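Local coordinates for transcriptional regulatory protein (Chlamydia trachomatis, PDB 3Q7R) that may serve as a global positive regulator of transcription and, by binding a cis-acting element of its own promoter, is probably involved in activating its own gene, at residues 11-16 / 50-55; 20-25 / 39-44; 29-34 / 104-109; 43-48 / 74-79. All coordinates share one frame; numbering follows the deposited sequence.

Interaction 1: 11-16 / 50-55; sequences GPKHVL and SADLVV
The carbonyl oxygen His14 O is gripped by two consecutive backbone amides of the 50-55 segment: Asp52 N at 2.9 Å and, more weakly, Leu53 N at 3.3 Å. The doubled acceptance falls where the chain turns a corner at Asp52; strands 13-18 and 51-57 are parallel neighbours, the second and the middle strand of the five-stranded sheet of a CheY-like receiver domain. Asp52 also answers with its side chain. Chi1 of -63° sets CG opposite the carbonyl carbon and brings the carboxylate to the start of strand 13-18, where Asp52 OD2 takes the amide His14 N (2.9 Å) on its anti lone pair. The Lys13 and Asp52 side chains cross at about a right angle, with Lys13 CD 3.5 Å from Asp52 OD2, whereas the ammonium end lies farther off. Beyond the corner, the ladder becomes regular, with Leu16 N bonded to Leu53 O and Leu16 O to Val55 N. Side chains then alternate: Val15, Leu53 and Val55 share one face, and Val15 also packs on helix 105-118, while Leu16 and Val54 lie on the other. Val15 CG1 meets Val55 CG2 at 4.0 Å. The imidazole of His14, its CG anti to the backbone N, spans two neighbours: NE2 is hydrogen-bonded to Thr40 OG1, and His14 ND1 lies 2.8 Å from Ser50 OG in a bond whose donor may be either atom.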
loop_
_atom_site.group_PDB
_atom_site.type_symbol
_atom_site.label_atom_id
_atom_site.label_comp_id
_atom_site.label_asym_id
_atom_site.label_seq_id
_atom_site.Cartn_x
_atom_site.Cartn_y
_atom_site.Cartn_z
ATOM N N GLY A 11 5.463 -3.628 24.269
ATOM C CA GLY A 11 6.524 -4.384 23.633
ATOM C C GLY A 11 6.471 -4.145 22.141
ATOM O O GLY A 11 5.521 -3.563 21.627
ATOM N N PRO A 12 7.524 -4.554 21.440
ATOM C CA PRO A 12 7.542 -4.186 20.032
ATOM C C PRO A 12 6.574 -5.047 19.213
ATOM O O PRO A 12 6.209 -6.165 19.614
ATOM C CB PRO A 12 8.997 -4.441 19.625
ATOM C CG PRO A 12 9.458 -5.505 20.559
ATOM C CD PRO A 12 8.747 -5.259 21.864
ATOM N N LYS A 13 6.134 -4.483 18.105
ATOM C CA LYS A 13 5.336 -5.220 17.137
ATOM C C LYS A 13 6.292 -6.165 16.405
ATOM O O LYS A 13 7.437 -5.822 16.164
ATOM C CB LYS A 13 4.730 -4.257 16.129
ATOM C CG LYS A 13 3.779 -3.227 16.737
ATOM C CD LYS A 13 2.464 -3.815 17.184
ATOM C CE LYS A 13 1.431 -2.701 17.542
ATOM N NZ LYS A 13 1.229 -1.667 16.463
ATOM N N HIS A 14 5.808 -7.332 16.033
ATOM C CA HIS A 14 6.618 -8.313 15.331
ATOM C C HIS A 14 6.280 -8.313 13.863
ATOM O O HIS A 14 5.111 -8.455 13.463
ATOM C CB HIS A 14 6.337 -9.746 15.854
ATOM C CG HIS A 14 7.127 -10.794 15.117
ATOM N ND1 HIS A 14 6.738 -12.126 15.033
ATOM C CD2 HIS A 14 8.293 -10.710 14.421
ATOM C CE1 HIS A 14 7.612 -12.789 14.301
ATOM N NE2 HIS A 14 8.577 -11.950 13.924
ATOM N N VAL A 15 7.319 -8.158 13.065
ATOM C CA VAL A 15 7.193 -8.197 11.602
ATOM C C VAL A 15 7.940 -9.416 11.073
ATOM O O VAL A 15 9.118 -9.595 11.411
ATOM C CB VAL A 15 7.833 -6.948 10.992
ATOM C CG1 VAL A 15 7.681 -6.991 9.482
ATOM C CG2 VAL A 15 7.175 -5.666 11.613
ATOM N N LEU A 16 7.270 -10.264 10.286
ATOM C CA LEU A 16 7.946 -11.426 9.676
ATOM C C LEU A 16 8.108 -11.125 8.191
ATOM O O LEU A 16 7.126 -10.875 7.524
ATOM C CB LEU A 16 7.091 -12.688 9.851
ATOM C CG LEU A 16 7.575 -13.892 8.990
ATOM C CD1 LEU A 16 8.947 -14.398 9.400
ATOM C CD2 LEU A 16 6.521 -15.075 9.008
ATOM N N SER A 50 2.910 -14.443 17.048
ATOM C CA SER A 50 3.296 -13.098 17.418
ATOM C C SER A 50 3.267 -12.105 16.294
ATOM O O SER A 50 3.390 -10.928 16.548
ATOM C CB SER A 50 4.684 -13.106 18.033
ATOM O OG SER A 50 5.619 -13.625 17.100
ATOM N N ALA A 51 3.121 -12.564 15.045
ATOM C CA ALA A 51 3.299 -11.639 13.923
ATOM C C ALA A 51 2.116 -10.682 13.814
ATOM O O ALA A 51 0.960 -11.085 13.694
ATOM C CB ALA A 51 3.442 -12.422 12.638
ATOM N N ASP A 52 2.429 -9.407 13.880
ATOM C CA ASP A 52 1.462 -8.348 13.567
ATOM C C ASP A 52 1.386 -8.121 12.062
ATOM O O ASP A 52 0.294 -7.852 11.512
ATOM C CB ASP A 52 1.872 -7.058 14.256
ATOM C CG ASP A 52 1.848 -7.217 15.777
ATOM O OD1 ASP A 52 0.734 -7.401 16.291
ATOM O OD2 ASP A 52 2.913 -7.208 16.399
ATOM N N LEU A 53 2.527 -8.212 11.386
ATOM C CA LEU A 53 2.539 -7.952 9.937
ATOM C C LEU A 53 3.455 -8.996 9.307
ATOM O O LEU A 53 4.542 -9.245 9.812
ATOM C CB LEU A 53 3.085 -6.572 9.647
ATOM C CG LEU A 53 3.361 -6.256 8.179
ATOM C CD1 LEU A 53 2.057 -6.215 7.395
ATOM C CD2 LEU A 53 4.111 -4.889 8.122
ATOM N N VAL A 54 3.015 -9.616 8.226
ATOM C CA VAL A 54 3.910 -10.439 7.399
ATOM C C VAL A 54 4.154 -9.705 6.097
ATOM O O VAL A 54 3.198 -9.301 5.441
ATOM C CB VAL A 54 3.278 -11.812 7.074
ATOM C CG1 VAL A 54 4.241 -12.632 6.188
ATOM C CG2 VAL A 54 2.999 -12.532 8.421
ATOM N N VAL A 55 5.423 -9.496 5.738
ATOM C CA VAL A 55 5.770 -8.786 4.479
ATOM C C VAL A 55 6.236 -9.907 3.579
ATOM O O VAL A 55 7.193 -10.589 3.916
ATOM C CB VAL A 55 6.895 -7.787 4.721
ATOM C CG1 VAL A 55 7.278 -7.138 3.388
ATOM C CG2 VAL A 55 6.421 -6.686 5.673
#

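Interaction 2: 20-25 / 39-44; sequences EHWDLF and CTIGQQ
Ile41 and Phe25 bury more surface here than any other residues, and they meet face-on: Ile41 CB sits 3.6 Å from the centroid of the Phe25 ring, only 5° off its normal, in a CH-pi contact. Phe25 CG stands opposite the backbone N (chi1 174°), which drops the ring from the helix onto the strand, where Phe25 CE1 reaches the carbonyl carbon Thr40 C at 3.4 Å and the ring edge faces Cys39. Ile41 branches between two aromatics. Ile41 CG2 touches Trp22 CZ3 at 3.5 Å, and the extended arm ends in Ile41 CD1, which rests over the six-membered ring of Trp22, 4.0 Å from the centroid, while also packing on Phe25 CB. Gln43 carries the contact past the end of the strand. Its chain is bent at chi2 and the amide plane is tilted 31° from the indole, with Gln43 NE2 3.3 Å from Trp22 CZ2, and the same NE2 is fixed by a hydrogen bond to Ser19 O. Next to it, Gln43 CG lies against Glu20 CG, the two side chains passing obliquely. Helix 22-31 is thereby packed by hydrophobic and aromatic contacts on the edge strand it leads to, as in the beta-alpha-beta crossover that opens the receiver-domain fold.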
loop_
_atom_site.group_PDB
_atom_site.type_symbol
_atom_site.label_atom_id
_atom_site.label_comp_id
_atom_site.label_asym_id
_atom_site.label_seq_id
_atom_site.Cartn_x
_atom_site.Cartn_y
_atom_site.Cartn_z
ATOM N N GLU A 20 13.875 -14.209 0.339
ATOM C CA GLU A 20 15.298 -14.607 0.228
ATOM C C GLU A 20 16.254 -13.429 0.112
ATOM O O GLU A 20 17.466 -13.631 0.001
ATOM C CB GLU A 20 15.519 -15.559 -0.943
ATOM C CG GLU A 20 14.735 -16.901 -0.742
ATOM C CD GLU A 20 15.042 -17.956 -1.803
ATOM O OE1 GLU A 20 15.745 -17.631 -2.801
ATOM O OE2 GLU A 20 14.558 -19.100 -1.660
ATOM N N HIS A 21 15.705 -12.200 0.136
ATOM C CA HIS A 21 16.548 -11.007 0.098
ATOM C C HIS A 21 17.111 -10.712 1.485
ATOM O O HIS A 21 16.645 -9.801 2.173
ATOM C CB HIS A 21 15.733 -9.836 -0.465
ATOM C CG HIS A 21 15.512 -9.945 -1.948
ATOM N ND1 HIS A 21 14.351 -10.400 -2.548
ATOM C CD2 HIS A 21 16.380 -9.699 -2.962
ATOM C CE1 HIS A 21 14.494 -10.363 -3.872
ATOM N NE2 HIS A 21 15.720 -9.957 -4.144
ATOM N N TRP A 22 18.093 -11.513 1.887
ATOM C CA TRP A 22 18.716 -11.371 3.186
ATOM C C TRP A 22 19.309 -9.961 3.377
ATOM O O TRP A 22 19.251 -9.427 4.469
ATOM C CB TRP A 22 19.805 -12.436 3.371
ATOM C CG TRP A 22 19.240 -13.840 3.475
ATOM C CD1 TRP A 22 18.967 -14.691 2.437
ATOM C CD2 TRP A 22 18.880 -14.551 4.673
ATOM N NE1 TRP A 22 18.470 -15.877 2.915
ATOM C CE2 TRP A 22 18.404 -15.821 4.283
ATOM C CE3 TRP A 22 18.939 -14.250 6.034
ATOM C CZ2 TRP A 22 17.993 -16.777 5.198
ATOM C CZ3 TRP A 22 18.520 -15.198 6.944
ATOM C CH2 TRP A 22 18.053 -16.452 6.522
ATOM N N ASP A 23 19.848 -9.342 2.326
ATOM C CA ASP A 23 20.441 -8.001 2.490
ATOM C C ASP A 23 19.374 -6.954 2.775
ATOM O O ASP A 23 19.527 -6.130 3.655
ATOM C CB ASP A 23 21.299 -7.607 1.272
ATOM C CG ASP A 23 20.595 -7.823 -0.077
ATOM O OD1 ASP A 23 19.455 -8.360 -0.180
ATOM O OD2 ASP A 23 21.226 -7.428 -1.088
ATOM N N LEU A 24 18.245 -7.030 2.071
ATOM C CA LEU A 24 17.101 -6.171 2.373
ATOM C C LEU A 24 16.669 -6.367 3.850
ATOM O O LEU A 24 16.387 -5.409 4.555
ATOM C CB LEU A 24 15.917 -6.450 1.438
ATOM C CG LEU A 24 14.626 -5.672 1.725
ATOM C CD1 LEU A 24 14.794 -4.147 1.482
ATOM C CD2 LEU A 24 13.491 -6.251 0.842
ATOM N N PHE A 25 16.579 -7.612 4.292
ATOM C CA PHE A 25 16.204 -7.909 5.654
ATOM C C PHE A 25 17.131 -7.268 6.687
ATOM O O PHE A 25 16.651 -6.539 7.594
ATOM C CB PHE A 25 16.196 -9.414 5.892
ATOM C CG PHE A 25 15.948 -9.785 7.332
ATOM C CD1 PHE A 25 14.725 -9.496 7.952
ATOM C CD2 PHE A 25 16.956 -10.404 8.082
ATOM C CE1 PHE A 25 14.510 -9.865 9.276
ATOM C CE2 PHE A 25 16.748 -10.757 9.402
ATOM C CZ PHE A 25 15.515 -10.482 10.014
ATOM N N CYS A 39 11.995 -7.750 13.986
ATOM C CA CYS A 39 11.897 -8.349 12.664
ATOM C C CYS A 39 12.534 -9.719 12.635
ATOM O O CYS A 39 13.593 -9.940 13.251
ATOM C CB CYS A 39 12.605 -7.467 11.632
ATOM S SG CYS A 39 11.966 -5.814 11.570
ATOM N N THR A 40 11.916 -10.634 11.894
ATOM C CA THR A 40 12.522 -11.933 11.654
ATOM C C THR A 40 12.250 -12.274 10.197
ATOM O O THR A 40 11.464 -11.575 9.548
ATOM C CB THR A 40 11.919 -13.010 12.550
ATOM O OG1 THR A 40 10.516 -13.160 12.268
ATOM C CG2 THR A 40 12.139 -12.632 14.051
ATOM N N ILE A 41 12.925 -13.316 9.710
ATOM C CA ILE A 41 12.898 -13.681 8.309
ATOM C C ILE A 41 12.593 -15.163 8.114
ATOM O O ILE A 41 13.010 -16.033 8.903
ATOM C CB ILE A 41 14.213 -13.275 7.615
ATOM C CG1 ILE A 41 14.079 -13.340 6.073
ATOM C CG2 ILE A 41 15.389 -14.136 8.139
ATOM C CD1 ILE A 41 15.359 -12.929 5.301
ATOM N N GLY A 42 11.854 -15.490 7.056
ATOM C CA GLY A 42 11.635 -16.877 6.718
ATOM C C GLY A 42 11.598 -16.985 5.195
ATOM O O GLY A 42 11.475 -15.938 4.565
ATOM N N GLN A 43 11.715 -18.186 4.646
ATOM C CA GLN A 43 11.762 -18.351 3.198
ATOM C C GLN A 43 10.539 -18.981 2.594
ATOM O O GLN A 43 10.562 -19.339 1.436
ATOM C CB GLN A 43 13.045 -19.141 2.793
ATOM C CG GLN A 43 14.271 -18.247 2.833
ATOM C CD GLN A 43 14.709 -17.888 4.215
ATOM O OE1 GLN A 43 15.030 -18.772 5.038
ATOM N NE2 GLN A 43 14.821 -16.571 4.471
ATOM N N GLN A 44 9.477 -19.193 3.384
ATOM C CA GLN A 44 8.241 -19.705 2.805
ATOM C C GLN A 44 7.068 -19.040 3.511
ATOM O O GLN A 44 7.183 -18.627 4.658
ATOM C CB GLN A 44 8.118 -21.240 2.929
ATOM C CG GLN A 44 7.782 -21.835 4.306
ATOM C CD GLN A 44 8.976 -21.985 5.284
ATOM O OE1 GLN A 44 10.129 -22.059 4.861
ATOM N NE2 GLN A 44 8.688 -22.039 6.602
#

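Interaction 3: 29-34 / 104-109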
loop_
_atom_site.group_PDB
_atom_site.type_symbol
_atom_site.label_atom_id
_atom_site.label_comp_id
_atom_site.label_asym_id
_atom_site.label_seq_id
_atom_site.Cartn_x
_atom_site.Cartn_y
_atom_site.Cartn_z
ATOM N N LYS A 29 16.124 -4.107 9.039
ATOM C CA LYS A 29 16.024 -4.345 10.478
ATOM C C LYS A 29 16.854 -3.301 11.249
ATOM O O LYS A 29 16.394 -2.752 12.276
ATOM C CB LYS A 29 16.448 -5.785 10.748
ATOM C CG LYS A 29 16.592 -6.224 12.172
ATOM C CD LYS A 29 17.016 -7.705 12.115
ATOM C CE LYS A 29 16.825 -8.384 13.449
ATOM N NZ LYS A 29 17.877 -7.986 14.385
ATOM N N GLU A 30 18.055 -2.975 10.758
ATOM C CA GLU A 30 18.901 -2.008 11.446
ATOM C C GLU A 30 18.353 -0.582 11.419
ATOM O O GLU A 30 18.765 0.247 12.217
ATOM C CB GLU A 30 20.334 -2.069 10.918
ATOM C CG GLU A 30 20.541 -1.826 9.441
ATOM C CD GLU A 30 21.977 -2.124 9.014
ATOM O OE1 GLU A 30 22.684 -2.808 9.791
ATOM O OE2 GLU A 30 22.398 -1.683 7.915
ATOM N N LEU A 31 17.433 -0.287 10.506
ATOM C CA LEU A 31 16.818 1.041 10.476
ATOM C C LEU A 31 15.611 1.164 11.387
ATOM O O LEU A 31 15.163 2.284 11.660
ATOM C CB LEU A 31 16.404 1.404 9.045
ATOM C CG LEU A 31 17.562 1.472 8.035
ATOM C CD1 LEU A 31 17.059 1.679 6.615
ATOM C CD2 LEU A 31 18.545 2.595 8.425
ATOM N N LEU A 32 15.062 0.029 11.813
ATOM C CA LEU A 32 13.854 0.022 12.650
ATOM C C LEU A 32 14.266 0.095 14.112
ATOM O O LEU A 32 15.243 -0.533 14.506
ATOM C CB LEU A 32 13.010 -1.234 12.399
ATOM C CG LEU A 32 12.219 -1.222 11.075
ATOM C CD1 LEU A 32 11.636 -2.570 10.754
ATOM C CD2 LEU A 32 11.123 -0.164 11.135
ATOM N N ASN A 33 13.548 0.878 14.908
ATOM C CA ASN A 33 13.844 0.982 16.352
ATOM C C ASN A 33 13.363 -0.307 16.997
ATOM O O ASN A 33 12.171 -0.622 16.891
ATOM C CB ASN A 33 13.111 2.173 16.954
ATOM C CG ASN A 33 13.230 2.226 18.464
ATOM O OD1 ASN A 33 13.878 1.380 19.074
ATOM N ND2 ASN A 33 12.589 3.211 19.075
ATOM N N PRO A 34 14.276 -1.085 17.611
ATOM C CA PRO A 34 13.896 -2.424 18.076
ATOM C C PRO A 34 12.935 -2.376 19.266
ATOM O O PRO A 34 12.304 -3.377 19.573
ATOM C CB PRO A 34 15.233 -3.068 18.457
ATOM C CG PRO A 34 16.123 -1.916 18.793
ATOM C CD PRO A 34 15.700 -0.793 17.865
ATOM N N THR A 104 13.963 -0.253 -1.428
ATOM C CA THR A 104 15.205 -0.092 -0.669
ATOM C C THR A 104 14.896 -0.257 0.813
ATOM O O THR A 104 13.720 -0.241 1.212
ATOM C CB THR A 104 15.776 1.313 -0.845
ATOM O OG1 THR A 104 14.846 2.281 -0.324
ATOM C CG2 THR A 104 16.114 1.621 -2.336
ATOM N N PRO A 105 15.939 -0.490 1.633
ATOM C CA PRO A 105 15.658 -0.567 3.070
ATOM C C PRO A 105 14.971 0.668 3.636
ATOM O O PRO A 105 14.123 0.495 4.520
ATOM C CB PRO A 105 17.043 -0.760 3.695
ATOM C CG PRO A 105 17.813 -1.501 2.616
ATOM C CD PRO A 105 17.316 -0.903 1.303
ATOM N N ARG A 106 15.311 1.876 3.181
ATOM C CA ARG A 106 14.633 3.066 3.693
ATOM C C ARG A 106 13.122 3.034 3.348
ATOM O O ARG A 106 12.298 3.409 4.155
ATOM C CB ARG A 106 15.302 4.343 3.135
ATOM C CG ARG A 106 16.626 4.643 3.810
ATOM C CD ARG A 106 17.339 5.807 3.133
ATOM N NE ARG A 106 16.647 7.064 3.411
ATOM C CZ ARG A 106 16.482 8.044 2.528
ATOM N NH1 ARG A 106 16.963 7.924 1.302
ATOM N NH2 ARG A 106 15.834 9.137 2.879
ATOM N N ILE A 107 12.770 2.580 2.159
ATOM C CA ILE A 107 11.348 2.507 1.797
ATOM C C ILE A 107 10.664 1.458 2.624
ATOM O O ILE A 107 9.561 1.687 3.108
ATOM C CB ILE A 107 11.216 2.204 0.339
ATOM C CG1 ILE A 107 11.682 3.441 -0.442
ATOM C CG2 ILE A 107 9.760 1.802 -0.022
ATOM C CD1 ILE A 107 11.730 3.253 -1.935
ATOM N N LEU A 108 11.268 0.274 2.734
ATOM C CA LEU A 108 10.568 -0.794 3.447
ATOM C C LEU A 108 10.394 -0.412 4.932
ATOM O O LEU A 108 9.327 -0.659 5.532
ATOM C CB LEU A 108 11.317 -2.124 3.285
ATOM C CG LEU A 108 10.653 -3.289 3.999
ATOM C CD1 LEU A 108 9.184 -3.569 3.478
ATOM C CD2 LEU A 108 11.478 -4.558 3.841
ATOM N N LYS A 109 11.427 0.201 5.541
ATOM C CA LYS A 109 11.286 0.655 6.911
ATOM C C LYS A 109 10.119 1.627 7.063
ATOM O O LYS A 109 9.326 1.520 8.008
ATOM C CB LYS A 109 12.594 1.359 7.350
ATOM C CG LYS A 109 12.545 1.952 8.780
ATOM C CD LYS A 109 12.193 3.441 8.741
ATOM C CE LYS A 109 12.595 4.166 10.045
ATOM N NZ LYS A 109 12.002 5.533 10.085
#
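Leu31 and Leu32, where helix 22-31 gives way to loop, meet the first turn of helix 105-118 with side chains that approach in two quite different ways. In the receiver fold these two helices, the first and the last of the domain, pack side by side against the same face of the central sheet, and here the end of one lies beside the beginning of the other. Leu31 starts out toward the other helix. Leu31 CD1 comes down on the helix backbone, 3.8 Å from Pro105 CB and equally close to the Pro105 carbonyl, and it also brushes Arg106 CG at 4.1 Å. Leu32 instead runs alongside Lys109, the two side chains sliding past each other in opposite directions. The lysine starts with CG anti to its backbone N (chi1 177°), then bends at chi2 (-96°), so that its methylenes lie along the two leucines. Lys109 CG is 3.9 Å from Leu31 CB, while Lys109 CE passes 3.6 Å from Leu31 O. The contact is thus almost purely hydrocarbon, with no hydrogen bond between the segments. Two polar side chains of the 104-109 segment have other partners. Thr104 caps the helix, its OG1 accepting from Ile107 N, and the guanidinium of Arg106 makes a salt bridge with Glu86 of the second subunit, placing this turn in the contact between the two subunits. On the inner side, Leu32 also packs on Tyr37 and Cys39. Leu32 CD2 presses to 3.5 Å from Lys109 CG, closer than carbon atoms usually approach.

Interaction 4: 43-48 / 74-79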
loop_
_atom_site.group_PDB
_atom_site.type_symbol
_atom_site.label_atom_id
_atom_site.label_comp_id
_atom_site.label_asym_id
_atom_site.label_seq_id
_atom_site.Cartn_x
_atom_site.Cartn_y
_atom_site.Cartn_z
ATOM N N GLN A 43 11.715 -18.186 4.646
ATOM C CA GLN A 43 11.762 -18.351 3.198
ATOM C C GLN A 43 10.539 -18.981 2.594
ATOM O O GLN A 43 10.562 -19.339 1.436
ATOM C CB GLN A 43 13.045 -19.141 2.793
ATOM C CG GLN A 43 14.271 -18.247 2.833
ATOM C CD GLN A 43 14.709 -17.888 4.215
ATOM O OE1 GLN A 43 15.030 -18.772 5.038
ATOM N NE2 GLN A 43 14.821 -16.571 4.471
ATOM N N GLN A 44 9.477 -19.193 3.384
ATOM C CA GLN A 44 8.241 -19.705 2.805
ATOM C C GLN A 44 7.068 -19.040 3.511
ATOM O O GLN A 44 7.183 -18.627 4.658
ATOM C CB GLN A 44 8.118 -21.240 2.929
ATOM C CG GLN A 44 7.782 -21.835 4.306
ATOM C CD GLN A 44 8.976 -21.985 5.284
ATOM O OE1 GLN A 44 10.129 -22.059 4.861
ATOM N NE2 GLN A 44 8.688 -22.039 6.602
ATOM N N TYR A 45 5.983 -18.847 2.785
ATOM C CA TYR A 45 4.869 -18.086 3.384
ATOM C C TYR A 45 4.321 -18.806 4.634
ATOM O O TYR A 45 4.065 -20.021 4.620
ATOM C CB TYR A 45 3.719 -17.888 2.370
ATOM C CG TYR A 45 2.558 -17.214 3.022
ATOM C CD1 TYR A 45 2.601 -15.848 3.284
ATOM C CD2 TYR A 45 1.461 -17.936 3.485
ATOM C CE1 TYR A 45 1.591 -15.173 3.964
ATOM C CE2 TYR A 45 0.470 -17.293 4.175
ATOM C CZ TYR A 45 0.506 -15.906 4.402
ATOM O OH TYR A 45 -0.512 -15.261 5.121
ATOM N N LYS A 46 4.149 -18.019 5.674
ATOM C CA LYS A 46 3.442 -18.472 6.891
ATOM C C LYS A 46 3.067 -17.245 7.682
ATOM O O LYS A 46 3.380 -16.096 7.305
ATOM C CB LYS A 46 4.347 -19.390 7.705
ATOM C CG LYS A 46 5.567 -18.618 8.191
ATOM C CD LYS A 46 6.620 -19.436 9.041
ATOM C CE LYS A 46 6.104 -20.112 10.194
ATOM N NZ LYS A 46 7.278 -20.617 11.028
ATOM N N GLN A 47 2.334 -17.475 8.770
ATOM C CA GLN A 47 2.235 -16.476 9.819
ATOM C C GLN A 47 2.754 -17.126 11.107
ATOM O O GLN A 47 3.050 -18.334 11.138
ATOM C CB GLN A 47 0.800 -15.951 10.021
ATOM C CG GLN A 47 0.188 -15.554 8.672
ATOM C CD GLN A 47 -1.104 -14.840 8.803
ATOM O OE1 GLN A 47 -1.818 -15.006 9.806
ATOM N NE2 GLN A 47 -1.494 -14.129 7.751
ATOM N N GLU A 48 2.968 -16.295 12.111
ATOM C CA GLU A 48 3.374 -16.751 13.444
ATOM C C GLU A 48 2.433 -16.113 14.446
ATOM O O GLU A 48 1.824 -15.086 14.148
ATOM C CB GLU A 48 4.846 -16.396 13.731
ATOM C CG GLU A 48 5.782 -17.259 12.930
ATOM C CD GLU A 48 7.249 -16.950 13.068
ATOM O OE1 GLU A 48 7.586 -15.944 13.698
ATOM O OE2 GLU A 48 8.065 -17.748 12.530
ATOM N N SER A 74 -2.807 -12.184 10.953
ATOM C CA SER A 74 -1.793 -11.179 10.634
ATOM C C SER A 74 -2.182 -10.369 9.395
ATOM O O SER A 74 -2.737 -10.920 8.450
ATOM C CB SER A 74 -0.449 -11.859 10.315
ATOM O OG SER A 74 0.012 -12.731 11.338
ATOM N N PHE A 75 -1.841 -9.075 9.365
ATOM C CA PHE A 75 -1.881 -8.336 8.100
ATOM C C PHE A 75 -0.762 -8.849 7.188
ATOM O O PHE A 75 0.238 -9.394 7.666
ATOM C CB PHE A 75 -1.632 -6.851 8.367
ATOM C CG PHE A 75 -2.655 -6.222 9.258
ATOM C CD1 PHE A 75 -3.905 -5.966 8.733
ATOM C CD2 PHE A 75 -2.370 -5.883 10.567
ATOM C CE1 PHE A 75 -4.895 -5.381 9.533
ATOM C CE2 PHE A 75 -3.346 -5.294 11.361
ATOM C CZ PHE A 75 -4.610 -5.052 10.822
ATOM N N VAL A 76 -0.952 -8.675 5.880
ATOM C CA VAL A 76 0.105 -9.040 4.894
ATOM C C VAL A 76 0.361 -7.919 3.897
ATOM O O VAL A 76 -0.596 -7.403 3.293
ATOM C CB VAL A 76 -0.274 -10.323 4.130
ATOM C CG1 VAL A 76 0.813 -10.617 3.073
ATOM C CG2 VAL A 76 -0.398 -11.559 5.095
ATOM N N LEU A 77 1.627 -7.498 3.751
ATOM C CA LEU A 77 2.000 -6.520 2.730
ATOM C C LEU A 77 2.848 -7.273 1.735
ATOM O O LEU A 77 3.770 -8.002 2.151
ATOM C CB LEU A 77 2.857 -5.408 3.387
ATOM C CG LEU A 77 3.542 -4.389 2.446
ATOM C CD1 LEU A 77 2.496 -3.488 1.798
ATOM C CD2 LEU A 77 4.514 -3.530 3.270
ATOM N N VAL A 78 2.577 -7.083 0.450
ATOM C CA VAL A 78 3.239 -7.885 -0.587
ATOM C C VAL A 78 4.312 -7.077 -1.326
ATOM O O VAL A 78 4.124 -5.894 -1.598
ATOM C CB VAL A 78 2.178 -8.400 -1.567
ATOM C CG1 VAL A 78 2.834 -9.021 -2.791
ATOM C CG2 VAL A 78 1.236 -9.359 -0.857
ATOM N N LEU A 79 5.458 -7.701 -1.610
ATOM C CA LEU A 79 6.528 -7.039 -2.354
ATOM C C LEU A 79 6.585 -7.612 -3.766
ATOM O O LEU A 79 6.777 -8.819 -3.944
ATOM C CB LEU A 79 7.884 -7.253 -1.700
ATOM C CG LEU A 79 7.952 -6.916 -0.217
ATOM C CD1 LEU A 79 9.463 -7.065 0.250
ATOM C CD2 LEU A 79 7.393 -5.483 0.014
HETATM O O HOH W 1 -4.185 -13.597 8.288
#
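With chi1 at -49° and the chain extended beyond CG, Gln47 carries its terminal amide straight across to Ser74 at the start of strand 75-80. There Gln47 OE1 accepts from the backbone Ser74 N at 3.2 Å; the N-H is well aligned (157°), but it arrives from above the amide plane, 43° out of it, and not on a lone pair. The other end of the amide is held as well. Gln47 NE2 donates to a water at 2.8 Å, which in turn donates to Ser74 O, so one glutamine engages both backbone polar groups of a single residue, directly and through solvent. The 43-48 loop links strands 37-42 and 51-57, a connection that carries a helix in canonical receiver domains but none in this one, and this amide ties it to strand 75-80, the neighbour of 51-57 in the parallel sheet. Tyr45 reaches the same place from further up the loop. Its CG is anti to the backbone N; Tyr45 and Val76 come toward each other from opposite directions, and Val76 CG2 lies at the ring edge, 3.7 Å from Tyr45 OH. Gln47 NE2 also makes a weak hydrogen bond to Tyr45 OH (3.0 Å) and lies 3.9 Å from Val76 CG2.

How the interactions relate
From the N terminus, strand 13-18 leads into helix 22-31, which returns through strand 37-42; interaction 2 closes this short loop and lies wholly within the longer one that interaction 1 closes by pairing 11-16 with 50-55. Thr40 joins the two, bonding to His14 and Val15. Interaction 4 starts in the loop where interaction 2 ends, crosses interaction 1, and ties the 43-48 loop to strand 75-80, which is itself paired with interaction 1 through Val54's bonds to Phe75 and Leu77. Interaction 3 closes the widest loop, enclosing interaction 4 and crossing interactions 1 and 2, and ties the last helix to the first, with Leu24 packing on Thr104 and Pro105.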